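Local atomic coordinates of listeriolysin O (Listeria monocytogenes, PDB entry 4CDB), a protein that perforates cholesterol-containing host membranes, binding to them and then undergoing a major conformational change that leads to insertion and an oligomeric pore. Residues D169-Y174 with I180-T185; Y174-L179 with A186-N191; L194-G199 with M206-I211; L266-N271 with A279-A284. All coordinates share one frame; numbering follows the deposited sequence.

Interaction 1 (D169-Y174 with I180-T185); sequences DDEMAY and IAKFGT. With NA (sodium ion), chain F; NA (sodium ion), chain N; NA (sodium ion), chain K; NA (sodium ion), chain H.
Lys182 and Phe183, at the C-terminal end of helix 176-183, lie against strand 165-172 in the first of the helical regions that a cholesterol-dependent cytolysin converts into transmembrane beta-strands. The two neighbours contact the strand differently. The Lys182 chain leaves with CG anti to the backbone N (chi1 -179°) and bends at chi2 (90°), which carries its CD and CE across the CG of Glu171 at about a right angle. NZ then closes a salt bridge with Glu171 OE2 at 3.1 Å, meeting the anti lone pair, the one turned away from OE1. OE1 binds a sodium ion at 2.6 Å, in a site shared with Gln178 and Tyr368, so both carboxylate oxygens are engaged and the group is held against rotation. Asp169 OD1 comes to 3.6 Å from Lys182 CE and lies 2.5 Å from a modelled sodium, whose assignment is doubtful so close to Lys182 NZ.

Phe183 supplies the apolar half. Asp169 CB approaches its CE1 obliquely at 3.6 Å, while Asp169 O lies in the ring plane at the edge; Lys182 CG lies over one face, offset toward the rim. The ring continues onto Val210 and Ser212 of strand 207-222. The contact thus lays a helix on the antiparallel sheet, lysine at the edge and phenylalanine inward, in a membrane-inserting segment of the cytolysin that is still helical here.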
loop_
_atom_site.group_PDB
_atom_site.type_symbol
_atom_site.label_atom_id
_atom_site.label_comp_id
_atom_site.label_asym_id
_atom_site.label_seq_id
_atom_site.Cartn_x
_atom_site.Cartn_y
_atom_site.Cartn_z
ATOM N N ASP A 169 1.259 -7.264 -0.622
ATOM C CA ASP A 169 0.213 -6.253 -0.488
ATOM C C ASP A 169 0.783 -4.850 -0.680
ATOM O O ASP A 169 1.806 -4.509 -0.088
ATOM C CB ASP A 169 -0.448 -6.347 0.890
ATOM C CG ASP A 169 -1.764 -7.093 0.857
ATOM O OD1 ASP A 169 -2.502 -6.943 -0.138
ATOM O OD2 ASP A 169 -2.060 -7.828 1.823
ATOM N N ASP A 170 0.120 -4.043 -1.505
ATOM C CA ASP A 170 0.551 -2.664 -1.740
ATOM C C ASP A 170 -0.626 -1.688 -1.787
ATOM O O ASP A 170 -1.738 -2.064 -2.161
ATOM C CB ASP A 170 1.386 -2.556 -3.022
ATOM C CG ASP A 170 0.678 -3.128 -4.241
ATOM O OD1 ASP A 170 -0.515 -3.481 -4.146
ATOM O OD2 ASP A 170 1.323 -3.217 -5.308
ATOM N N GLU A 171 -0.368 -0.437 -1.407
ATOM C CA GLU A 171 -1.393 0.604 -1.385
ATOM C C GLU A 171 -0.774 1.993 -1.435
ATOM O O GLU A 171 0.205 2.266 -0.737
ATOM C CB GLU A 171 -2.242 0.505 -0.116
ATOM C CG GLU A 171 -3.496 -0.333 -0.245
ATOM C CD GLU A 171 -4.525 0.278 -1.175
ATOM O OE1 GLU A 171 -4.578 1.523 -1.281
ATOM O OE2 GLU A 171 -5.292 -0.490 -1.793
ATOM N N MET A 172 -1.350 2.872 -2.249
ATOM C CA MET A 172 -0.980 4.278 -2.205
ATOM C C MET A 172 -1.526 4.842 -0.900
ATOM O O MET A 172 -2.725 4.754 -0.633
ATOM C CB MET A 172 -1.554 5.040 -3.400
ATOM C CG MET A 172 -1.052 4.561 -4.760
ATOM S SD MET A 172 0.742 4.658 -4.936
ATOM C CE MET A 172 1.010 6.404 -4.640
ATOM N N ALA A 173 -0.644 5.403 -0.081
ATOM C CA ALA A 173 -1.017 5.865 1.255
ATOM C C ALA A 173 -1.791 7.187 1.249
ATOM O O ALA A 173 -1.472 8.103 0.490
ATOM C CB ALA A 173 0.221 5.980 2.133
ATOM N N TYR A 174 -2.803 7.275 2.106
ATOM C CA TYR A 174 -3.597 8.493 2.238
ATOM C C TYR A 174 -3.976 8.798 3.688
ATOM O O TYR A 174 -4.022 9.960 4.089
ATOM C CB TYR A 174 -4.845 8.428 1.355
ATOM C CG TYR A 174 -4.528 8.410 -0.121
ATOM C CD1 TYR A 174 -4.028 9.539 -0.755
ATOM C CD2 TYR A 174 -4.719 7.263 -0.878
ATOM C CE1 TYR A 174 -3.729 9.529 -2.105
ATOM C CE2 TYR A 174 -4.424 7.243 -2.230
ATOM C CZ TYR A 174 -3.930 8.378 -2.837
ATOM O OH TYR A 174 -3.635 8.365 -4.181
ATOM N N ILE A 180 -4.555 0.822 8.058
ATOM C CA ILE A 180 -4.893 -0.121 9.119
ATOM C C ILE A 180 -5.908 -1.147 8.611
ATOM O O ILE A 180 -5.822 -2.331 8.926
ATOM C CB ILE A 180 -5.420 0.604 10.379
ATOM C CG1 ILE A 180 -4.271 1.314 11.094
ATOM C CG2 ILE A 180 -6.074 -0.370 11.340
ATOM C CD1 ILE A 180 -4.695 2.085 12.330
ATOM N N ALA A 181 -6.854 -0.690 7.799
ATOM C CA ALA A 181 -7.851 -1.583 7.219
ATOM C C ALA A 181 -7.215 -2.569 6.241
ATOM O O ALA A 181 -7.755 -3.647 5.991
ATOM C CB ALA A 181 -8.941 -0.780 6.528
ATOM N N LYS A 182 -6.060 -2.197 5.702
ATOM C CA LYS A 182 -5.374 -3.008 4.702
ATOM C C LYS A 182 -4.289 -3.889 5.315
ATOM O O LYS A 182 -4.182 -5.071 4.993
ATOM C CB LYS A 182 -4.761 -2.102 3.631
ATOM C CG LYS A 182 -4.041 -2.838 2.514
ATOM C CD LYS A 182 -4.979 -3.162 1.362
ATOM C CE LYS A 182 -4.222 -3.781 0.195
ATOM N NZ LYS A 182 -4.850 -3.465 -1.121
ATOM N N PHE A 183 -3.485 -3.309 6.200
ATOM C CA PHE A 183 -2.337 -4.013 6.759
ATOM C C PHE A 183 -2.515 -4.403 8.227
ATOM O O PHE A 183 -1.573 -4.861 8.873
ATOM C CB PHE A 183 -1.074 -3.167 6.594
ATOM C CG PHE A 183 -0.753 -2.831 5.164
ATOM C CD1 PHE A 183 -0.132 -3.759 4.344
ATOM C CD2 PHE A 183 -1.070 -1.587 4.641
ATOM C CE1 PHE A 183 0.167 -3.453 3.026
ATOM C CE2 PHE A 183 -0.772 -1.274 3.325
ATOM C CZ PHE A 183 -0.153 -2.208 2.516
ATOM N N GLY A 184 -3.722 -4.221 8.752
ATOM C CA GLY A 184 -3.996 -4.547 10.141
ATOM C C GLY A 184 -3.500 -3.464 11.078
ATOM O O GLY A 184 -2.783 -2.554 10.659
ATOM N N THR A 185 -3.880 -3.561 12.350
ATOM C CA THR A 185 -3.472 -2.593 13.368
ATOM C C THR A 185 -1.956 -2.606 13.555
ATOM O O THR A 185 -1.359 -1.622 14.004
ATOM C CB THR A 185 -4.178 -2.875 14.716
ATOM O OG1 THR A 185 -5.598 -2.867 14.522
ATOM C CG2 THR A 185 -3.817 -1.830 15.763
HETATM NA NA NA F . -2.369 -5.173 -1.939
HETATM NA NA NA N . 0.886 -5.892 7.909
HETATM NA NA NA K . -7.085 2.037 -0.687
HETATM NA NA NA H . -7.447 -4.218 10.477
HETATM O O HOH W 1 -6.193 -5.809 12.487
HETATM O O HOH W 2 -7.476 -6.967 9.324
HETATM O O HOH W 3 0.354 -7.244 5.784
#

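Interaction 2 (Y174-L179 with A186-N191). With NA (sodium ion), chain S; NA (sodium ion), chain K.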
loop_
_atom_site.group_PDB
_atom_site.type_symbol
_atom_site.label_atom_id
_atom_site.label_comp_id
_atom_site.label_asym_id
_atom_site.label_seq_id
_atom_site.Cartn_x
_atom_site.Cartn_y
_atom_site.Cartn_z
ATOM N N TYR A 174 -2.803 7.275 2.106
ATOM C CA TYR A 174 -3.597 8.493 2.238
ATOM C C TYR A 174 -3.976 8.798 3.688
ATOM O O TYR A 174 -4.022 9.960 4.089
ATOM C CB TYR A 174 -4.845 8.428 1.355
ATOM C CG TYR A 174 -4.528 8.410 -0.121
ATOM C CD1 TYR A 174 -4.028 9.539 -0.755
ATOM C CD2 TYR A 174 -4.719 7.263 -0.878
ATOM C CE1 TYR A 174 -3.729 9.529 -2.105
ATOM C CE2 TYR A 174 -4.424 7.243 -2.230
ATOM C CZ TYR A 174 -3.930 8.378 -2.837
ATOM O OH TYR A 174 -3.635 8.365 -4.181
ATOM N N SER A 175 -4.247 7.756 4.470
ATOM C CA SER A 175 -4.546 7.932 5.891
ATOM C C SER A 175 -4.158 6.704 6.707
ATOM O O SER A 175 -4.081 5.595 6.177
ATOM C CB SER A 175 -6.024 8.270 6.106
ATOM O OG SER A 175 -6.846 7.135 5.905
ATOM N N GLU A 176 -3.913 6.911 7.998
ATOM C CA GLU A 176 -3.556 5.819 8.896
ATOM C C GLU A 176 -4.661 4.771 8.942
ATOM O O GLU A 176 -4.399 3.571 8.856
ATOM C CB GLU A 176 -3.285 6.350 10.306
ATOM C CG GLU A 176 -2.939 5.264 11.318
ATOM C CD GLU A 176 -2.912 5.773 12.749
ATOM O OE1 GLU A 176 -3.991 6.095 13.287
ATOM O OE2 GLU A 176 -1.812 5.845 13.335
ATOM N N SER A 177 -5.898 5.237 9.065
ATOM C CA SER A 177 -7.051 4.351 9.161
ATOM C C SER A 177 -7.238 3.508 7.903
ATOM O O SER A 177 -7.669 2.358 7.971
ATOM C CB SER A 177 -8.314 5.163 9.442
ATOM O OG SER A 177 -9.441 4.319 9.560
ATOM N N GLN A 178 -6.911 4.091 6.755
ATOM C CA GLN A 178 -6.983 3.379 5.486
ATOM C C GLN A 178 -6.002 2.216 5.469
ATOM O O GLN A 178 -6.351 1.098 5.094
ATOM C CB GLN A 178 -6.669 4.324 4.326
ATOM C CG GLN A 178 -6.527 3.628 2.980
ATOM C CD GLN A 178 -5.436 4.240 2.123
ATOM O OE1 GLN A 178 -4.655 5.067 2.591
ATOM N NE2 GLN A 178 -5.375 3.832 0.861
ATOM N N LEU A 179 -4.771 2.488 5.885
ATOM C CA LEU A 179 -3.720 1.478 5.868
ATOM C C LEU A 179 -3.903 0.431 6.968
ATOM O O LEU A 179 -3.467 -0.710 6.825
ATOM C CB LEU A 179 -2.344 2.143 5.958
ATOM C CG LEU A 179 -2.013 3.026 4.752
ATOM C CD1 LEU A 179 -0.666 3.702 4.922
ATOM C CD2 LEU A 179 -2.047 2.204 3.472
ATOM N N ALA A 186 -1.334 -3.720 13.182
ATOM C CA ALA A 186 0.117 -3.862 13.265
ATOM C C ALA A 186 0.866 -2.808 12.447
ATOM O O ALA A 186 2.057 -2.590 12.658
ATOM C CB ALA A 186 0.536 -5.264 12.839
ATOM N N PHE A 187 0.169 -2.158 11.519
ATOM C CA PHE A 187 0.774 -1.093 10.725
ATOM C C PHE A 187 1.291 0.061 11.592
ATOM O O PHE A 187 2.303 0.678 11.261
ATOM C CB PHE A 187 -0.197 -0.567 9.663
ATOM C CG PHE A 187 0.280 0.690 8.987
ATOM C CD1 PHE A 187 1.260 0.639 8.006
ATOM C CD2 PHE A 187 -0.241 1.924 9.343
ATOM C CE1 PHE A 187 1.709 1.798 7.390
ATOM C CE2 PHE A 187 0.203 3.084 8.731
ATOM C CZ PHE A 187 1.179 3.020 7.756
ATOM N N LYS A 188 0.600 0.342 12.695
ATOM C CA LYS A 188 0.979 1.443 13.582
ATOM C C LYS A 188 2.379 1.240 14.152
ATOM O O LYS A 188 3.156 2.188 14.266
ATOM C CB LYS A 188 -0.036 1.616 14.716
ATOM C CG LYS A 188 -1.478 1.766 14.247
ATOM C CD LYS A 188 -2.457 1.910 15.410
ATOM C CE LYS A 188 -2.643 3.367 15.801
ATOM N NZ LYS A 188 -3.998 3.626 16.374
ATOM N N ALA A 189 2.696 -0.000 14.513
ATOM C CA ALA A 189 4.029 -0.335 15.003
ATOM C C ALA A 189 5.067 -0.137 13.904
ATOM O O ALA A 189 6.136 0.425 14.137
ATOM C CB ALA A 189 4.064 -1.767 15.519
ATOM N N VAL A 190 4.741 -0.605 12.704
ATOM C CA VAL A 190 5.628 -0.457 11.558
ATOM C C VAL A 190 5.805 1.017 11.196
ATOM O O VAL A 190 6.900 1.450 10.837
ATOM C CB VAL A 190 5.099 -1.232 10.330
ATOM C CG1 VAL A 190 6.009 -1.027 9.131
ATOM C CG2 VAL A 190 4.981 -2.711 10.653
ATOM N N ASN A 191 4.728 1.788 11.313
ATOM C CA ASN A 191 4.752 3.202 10.943
ATOM C C ASN A 191 5.607 4.056 11.880
ATOM O O ASN A 191 5.915 5.206 11.573
ATOM C CB ASN A 191 3.332 3.771 10.856
ATOM C CG ASN A 191 3.279 5.096 10.116
ATOM O OD1 ASN A 191 3.968 5.288 9.112
ATOM N ND2 ASN A 191 2.469 6.022 10.616
HETATM NA NA NA S . 0.608 5.256 12.777
HETATM NA NA NA K . -7.085 2.037 -0.687
HETATM O O HOH W 4 2.434 4.746 14.404
#
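Leu179 and Phe187 make the apolar part of this contact between the consecutive helices 176-183 and 187-194. The Phe187 side chain extends with CG anti to the backbone N (chi1 169°), which presents a ring face to the neighbouring helix. Leu179 CB sits above the middle of that face in a CH-pi contact, 3.9 Å from the ring centroid and 12° off the normal. One branch of the leucine reaches further along the ring, Leu179 CD1 lying 3.4 Å from Phe187 CZ, a tight approach. The opposite face is covered by the CB of Asn191, one helical turn on, so the ring is sandwiched between the two. Val210 of strand 207-222 touches both Leu179 and Phe187 and continues this apolar cluster into the sheet.

Charged groups meet at the outer side. Glu176 and Lys188 cross at about a right angle, with the lysine CE 3.6 Å from Glu176 OE2; the salt bridge of Glu176 OE1 with Lys188 NZ is long, at 4.0 Å. Glu176 OE2 also binds a sodium ion at 2.5 Å, in a site to which Asn191 belongs, and a water on that ion hydrogen-bonds to Lys188 O at 2.7 Å.

One N-terminal amide of the first helix is capped: Ser175 takes the N-cap position, its OG accepting from Gln178 N at 3.2 Å.

With no direct hydrogen bond between the two segments, the contact is mainly the apolar packing of Leu179 on Phe187, with a long ion pair and a shared sodium at the outer side; the electrostatic part is probably modest.

Interaction 3 (L194-G199 with M206-I211). With NA (sodium ion), chain Q.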
loop_
_atom_site.group_PDB
_atom_site.type_symbol
_atom_site.label_atom_id
_atom_site.label_comp_id
_atom_site.label_asym_id
_atom_site.label_seq_id
_atom_site.Cartn_x
_atom_site.Cartn_y
_atom_site.Cartn_z
ATOM N N LEU A 194 8.639 3.696 9.524
ATOM C CA LEU A 194 8.393 4.210 8.177
ATOM C C LEU A 194 8.041 5.694 8.173
ATOM O O LEU A 194 8.542 6.451 7.342
ATOM C CB LEU A 194 7.275 3.421 7.493
ATOM C CG LEU A 194 7.582 1.969 7.127
ATOM C CD1 LEU A 194 6.426 1.362 6.344
ATOM C CD2 LEU A 194 8.879 1.879 6.338
ATOM N N ASN A 195 7.172 6.094 9.099
ATOM C CA ASN A 195 6.721 7.480 9.214
ATOM C C ASN A 195 6.116 8.019 7.918
ATOM O O ASN A 195 6.675 8.918 7.291
ATOM C CB ASN A 195 7.860 8.391 9.689
ATOM C CG ASN A 195 8.422 7.975 11.037
ATOM O OD1 ASN A 195 9.614 7.701 11.168
ATOM N ND2 ASN A 195 7.563 7.931 12.050
ATOM N N VAL A 196 4.975 7.465 7.523
ATOM C CA VAL A 196 4.275 7.925 6.329
ATOM C C VAL A 196 3.793 9.364 6.508
ATOM O O VAL A 196 3.104 9.684 7.477
ATOM C CB VAL A 196 3.075 7.021 5.990
ATOM C CG1 VAL A 196 2.330 7.559 4.780
ATOM C CG2 VAL A 196 3.543 5.586 5.751
ATOM N N ASN A 197 4.166 10.231 5.571
ATOM C CA ASN A 197 3.835 11.649 5.661
ATOM C C ASN A 197 2.437 11.947 5.119
ATOM O O ASN A 197 2.288 12.419 3.993
ATOM C CB ASN A 197 4.883 12.480 4.911
ATOM C CG ASN A 197 4.897 13.935 5.339
ATOM O OD1 ASN A 197 3.867 14.500 5.703
ATOM N ND2 ASN A 197 6.075 14.549 5.296
ATOM N N PHE A 198 1.419 11.679 5.931
ATOM C CA PHE A 198 0.032 11.879 5.525
ATOM C C PHE A 198 -0.303 13.353 5.283
ATOM O O PHE A 198 -1.168 13.677 4.465
ATOM C CB PHE A 198 -0.922 11.288 6.567
ATOM C CG PHE A 198 -0.780 9.802 6.748
ATOM C CD1 PHE A 198 -1.132 8.928 5.731
ATOM C CD2 PHE A 198 -0.310 9.277 7.943
ATOM C CE1 PHE A 198 -1.008 7.560 5.899
ATOM C CE2 PHE A 198 -0.186 7.909 8.115
ATOM C CZ PHE A 198 -0.535 7.051 7.090
ATOM N N GLY A 199 0.381 14.238 6.000
ATOM C CA GLY A 199 0.169 15.667 5.854
ATOM C C GLY A 199 0.573 16.178 4.484
ATOM O O GLY A 199 -0.187 16.891 3.830
ATOM N N MET A 206 3.522 15.436 -2.079
ATOM C CA MET A 206 4.209 14.187 -2.393
ATOM C C MET A 206 3.252 13.002 -2.547
ATOM O O MET A 206 2.083 13.080 -2.168
ATOM C CB MET A 206 5.258 13.871 -1.324
ATOM C CG MET A 206 4.670 13.529 0.035
ATOM S SD MET A 206 5.896 12.871 1.180
ATOM C CE MET A 206 7.126 14.173 1.145
ATOM N N GLN A 207 3.760 11.911 -3.114
ATOM C CA GLN A 207 2.996 10.676 -3.248
ATOM C C GLN A 207 3.762 9.516 -2.620
ATOM O O GLN A 207 4.952 9.336 -2.884
ATOM C CB GLN A 207 2.697 10.374 -4.718
ATOM C CG GLN A 207 1.803 11.398 -5.396
ATOM C CD GLN A 207 1.310 10.931 -6.751
ATOM O OE1 GLN A 207 0.447 10.058 -6.844
ATOM N NE2 GLN A 207 1.859 11.512 -7.813
ATOM N N GLU A 208 3.083 8.734 -1.785
ATOM C CA GLU A 208 3.731 7.623 -1.099
ATOM C C GLU A 208 2.963 6.313 -1.244
ATOM O O GLU A 208 1.734 6.300 -1.282
ATOM C CB GLU A 208 3.949 7.947 0.382
ATOM C CG GLU A 208 4.845 9.152 0.622
ATOM C CD GLU A 208 5.319 9.266 2.059
ATOM O OE1 GLU A 208 4.501 9.059 2.979
ATOM O OE2 GLU A 208 6.512 9.573 2.267
ATOM N N GLU A 209 3.703 5.212 -1.330
ATOM C CA GLU A 209 3.101 3.886 -1.373
ATOM C C GLU A 209 3.663 3.016 -0.253
ATOM O O GLU A 209 4.855 3.076 0.055
ATOM C CB GLU A 209 3.343 3.221 -2.728
ATOM C CG GLU A 209 2.574 1.920 -2.922
ATOM C CD GLU A 209 2.972 1.185 -4.188
ATOM O OE1 GLU A 209 4.129 1.342 -4.631
ATOM O OE2 GLU A 209 2.127 0.450 -4.737
ATOM N N VAL A 210 2.793 2.215 0.357
ATOM C CA VAL A 210 3.208 1.286 1.400
ATOM C C VAL A 210 3.090 -0.149 0.896
ATOM O O VAL A 210 2.056 -0.543 0.354
ATOM C CB VAL A 210 2.378 1.473 2.679
ATOM C CG1 VAL A 210 2.725 0.407 3.706
ATOM C CG2 VAL A 210 2.620 2.854 3.252
ATOM N N ILE A 211 4.160 -0.918 1.070
ATOM C CA ILE A 211 4.213 -2.288 0.579
ATOM C C ILE A 211 4.503 -3.278 1.707
ATOM O O ILE A 211 5.384 -3.045 2.538
ATOM C CB ILE A 211 5.292 -2.442 -0.515
ATOM C CG1 ILE A 211 5.001 -1.510 -1.692
ATOM C CG2 ILE A 211 5.387 -3.883 -0.987
ATOM C CD1 ILE A 211 6.042 -1.573 -2.783
HETATM NA NA NA Q . 4.232 -0.793 -6.142
#
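Val196 and Asn197 meet Glu208 where the link between helices 187-194 and 198-202 passes over strand 207-222. The inner part is close-packed. Glu208 extends from the strand toward the link, its chain straight beyond CG, and its OE1 accepts a hydrogen bond from Asn197 N at 2.9 Å. The donor approaches from the syn side, 25° out of the carboxylate plane, and the angle at the hydrogen, 143°, is bent. The same oxygen lies 3.2 Å from Val196 CG1, a methyl that also lies over one face of the Phe198 ring, toward its rim. The second valine branch points elsewhere: with CG2 anti to the carbonyl carbon, Val196 meets the CG2 of Val210 at 3.8 Å. Glu208 and Val210 thus share the strand-facing side of the link, one by a polar grip and the other by apolar contact. Glu208 OE2 has a long, weak ion pair with Lys267 of the neighbouring strand 262-270.

Toward the start of the strand the fit is looser and more exposed. Met206, bent at chi3, touches Asn197 through its thioether alone, SD to CB at 3.9 Å. The polar end of Asn197 is occupied in another direction: as N-cap of helix 198-202, its OD1 accepts from the backbone N of Ala200.

Asn197 is also the centre of an inverse gamma turn, in which Phe198 N makes a weak bond to Val196 O. This turn into an asparagine-capped helix, held by a carboxylate of the strand, belongs to the region of short helices, destined to become transmembrane beta-strands, that packs on the cytolysin's antiparallel sheet.

Interaction 4 (L266-N271 with A279-A284). With NA (sodium ion), chain Q.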
loop_
_atom_site.group_PDB
_atom_site.type_symbol
_atom_site.label_atom_id
_atom_site.label_comp_id
_atom_site.label_asym_id
_atom_site.label_seq_id
_atom_site.Cartn_x
_atom_site.Cartn_y
_atom_site.Cartn_z
ATOM N N LEU A 266 7.732 -1.728 3.076
ATOM C CA LEU A 266 8.335 -0.700 2.232
ATOM C C LEU A 266 7.546 0.600 2.241
ATOM O O LEU A 266 6.314 0.593 2.265
ATOM C CB LEU A 266 8.469 -1.199 0.792
ATOM C CG LEU A 266 9.457 -2.337 0.548
ATOM C CD1 LEU A 266 9.431 -2.756 -0.911
ATOM C CD2 LEU A 266 10.855 -1.918 0.962
ATOM N N LYS A 267 8.270 1.714 2.219
ATOM C CA LYS A 267 7.668 3.032 2.080
ATOM C C LYS A 267 8.287 3.738 0.878
ATOM O O LYS A 267 9.365 4.326 0.980
ATOM C CB LYS A 267 7.883 3.857 3.349
ATOM C CG LYS A 267 7.345 5.281 3.291
ATOM C CD LYS A 267 8.418 6.262 3.730
ATOM C CE LYS A 267 7.823 7.510 4.352
ATOM N NZ LYS A 267 8.886 8.395 4.904
ATOM N N LEU A 268 7.614 3.658 -0.264
ATOM C CA LEU A 268 8.069 4.331 -1.477
ATOM C C LEU A 268 7.512 5.750 -1.497
ATOM O O LEU A 268 6.338 5.959 -1.197
ATOM C CB LEU A 268 7.610 3.565 -2.720
ATOM C CG LEU A 268 8.515 2.466 -3.291
ATOM C CD1 LEU A 268 9.105 1.580 -2.203
ATOM C CD2 LEU A 268 7.737 1.623 -4.290
ATOM N N SER A 269 8.352 6.723 -1.843
ATOM C CA SER A 269 7.938 8.123 -1.817
ATOM C C SER A 269 8.599 8.960 -2.909
ATOM O O SER A 269 9.725 8.682 -3.324
ATOM C CB SER A 269 8.227 8.738 -0.445
ATOM O OG SER A 269 9.605 8.666 -0.131
ATOM N N THR A 270 7.888 9.990 -3.362
ATOM C CA THR A 270 8.408 10.900 -4.376
ATOM C C THR A 270 7.684 12.242 -4.328
ATOM O O THR A 270 6.558 12.330 -3.838
ATOM C CB THR A 270 8.271 10.312 -5.792
ATOM O OG1 THR A 270 8.891 11.191 -6.738
ATOM C CG2 THR A 270 6.802 10.135 -6.157
ATOM N N ASN A 271 8.336 13.281 -4.841
ATOM C CA ASN A 271 7.736 14.610 -4.897
ATOM C C ASN A 271 7.014 14.849 -6.219
ATOM O O ASN A 271 6.418 15.905 -6.433
ATOM C CB ASN A 271 8.798 15.687 -4.674
ATOM C CG ASN A 271 10.013 15.503 -5.564
ATOM O OD1 ASN A 271 9.986 14.731 -6.523
ATOM N ND2 ASN A 271 11.089 16.214 -5.249
ATOM N N ALA A 279 2.571 2.992 -11.493
ATOM C CA ALA A 279 3.181 2.153 -12.522
ATOM C C ALA A 279 4.702 2.193 -12.432
ATOM O O ALA A 279 5.373 1.179 -12.631
ATOM C CB ALA A 279 2.720 2.591 -13.902
ATOM N N ALA A 280 5.239 3.370 -12.131
ATOM C CA ALA A 280 6.674 3.531 -11.939
ATOM C C ALA A 280 7.146 2.718 -10.739
ATOM O O ALA A 280 8.162 2.024 -10.810
ATOM C CB ALA A 280 7.020 4.996 -11.757
ATOM N N PHE A 281 6.403 2.816 -9.640
ATOM C CA PHE A 281 6.699 2.055 -8.431
ATOM C C PHE A 281 6.631 0.555 -8.703
ATOM O O PHE A 281 7.480 -0.205 -8.237
ATOM C CB PHE A 281 5.724 2.422 -7.308
ATOM C CG PHE A 281 6.051 3.715 -6.607
ATOM C CD1 PHE A 281 7.218 4.405 -6.889
ATOM C CD2 PHE A 281 5.189 4.233 -5.652
ATOM C CE1 PHE A 281 7.518 5.591 -6.238
ATOM C CE2 PHE A 281 5.481 5.417 -4.997
ATOM C CZ PHE A 281 6.648 6.097 -5.290
ATOM N N ASP A 282 5.619 0.138 -9.458
ATOM C CA ASP A 282 5.430 -1.272 -9.788
ATOM C C ASP A 282 6.624 -1.851 -10.550
ATOM O O ASP A 282 7.007 -3.003 -10.337
ATOM C CB ASP A 282 4.147 -1.472 -10.603
ATOM C CG ASP A 282 2.896 -1.115 -9.822
ATOM O OD1 ASP A 282 2.912 -1.228 -8.579
ATOM O OD2 ASP A 282 1.892 -0.721 -10.456
ATOM N N ALA A 283 7.205 -1.044 -11.431
ATOM C CA ALA A 283 8.324 -1.481 -12.261
ATOM C C ALA A 283 9.616 -1.598 -11.458
ATOM O O ALA A 283 10.397 -2.530 -11.655
ATOM C CB ALA A 283 8.512 -0.532 -13.439
ATOM N N ALA A 284 9.834 -0.655 -10.549
ATOM C CA ALA A 284 11.045 -0.643 -9.733
ATOM C C ALA A 284 11.076 -1.798 -8.736
ATOM O O ALA A 284 12.125 -2.126 -8.181
ATOM C CB ALA A 284 11.179 0.684 -9.009
HETATM NA NA NA Q . 4.232 -0.793 -6.142
#
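Phe281 brings its ring to Leu268 with CG anti to the carbonyl carbon (chi1 -79°) and chi2 near zero (-6°), a setting in which the ring plane runs nearly through its own CA. The strand backbone sets Leu268 CB over one ring face, and the leucine's chi1 (-90°), together with its chi2, brings CD2 over that same face. CB makes a CH-pi contact, 3.7 Å from the ring centroid, and CD2 covers the root of the ring, 3.5 Å from Phe281 CG.

This joins helix 277-286 to strand 262-270 of the central antiparallel sheet; the axes of the two short segments come within 10.3 Å of each other, their N-to-C directions strongly inclined toward antiparallel. Most of the helix lies in residues 274-283, a segment that becomes a transmembrane beta-strand in the pore, and the aromatic ring packs it, still helical here, against the sheet.

Farther down the strand, Thr270 CG2 approaches Phe281 CZ obliquely at 4.1 Å, its OG1 being hydrogen-bonded to Asn302 O and Ser272 N. Next to the ring, Asp282 OD1 binds a sodium ion at 2.8 Å, a site completed by Glu209 from strand 207-222.

Interactions 1, 3 and 4 set helical elements or links on one antiparallel sheet, while interaction 2 joins two consecutive helices lying over it. Interactions 1 and 2 share helix 176-183, the first toward strand 165-172 and the second toward helix 187-194. Interactions 3 and 4 are buried, whereas interaction 1 lies at the surface and interaction 2 is partly buried. The chemistry follows that placement: salt bridges appear in the outer contacts 1 and 2, the second also having an apolar centre; a carboxylate-to-backbone bond with valines serves interaction 3, and interaction 4 has no hydrogen bond or salt bridge across its segments. Strand 207-222 pairs with strands of interactions 1 and 4, while Glu209 and Asp282 share a sodium ion.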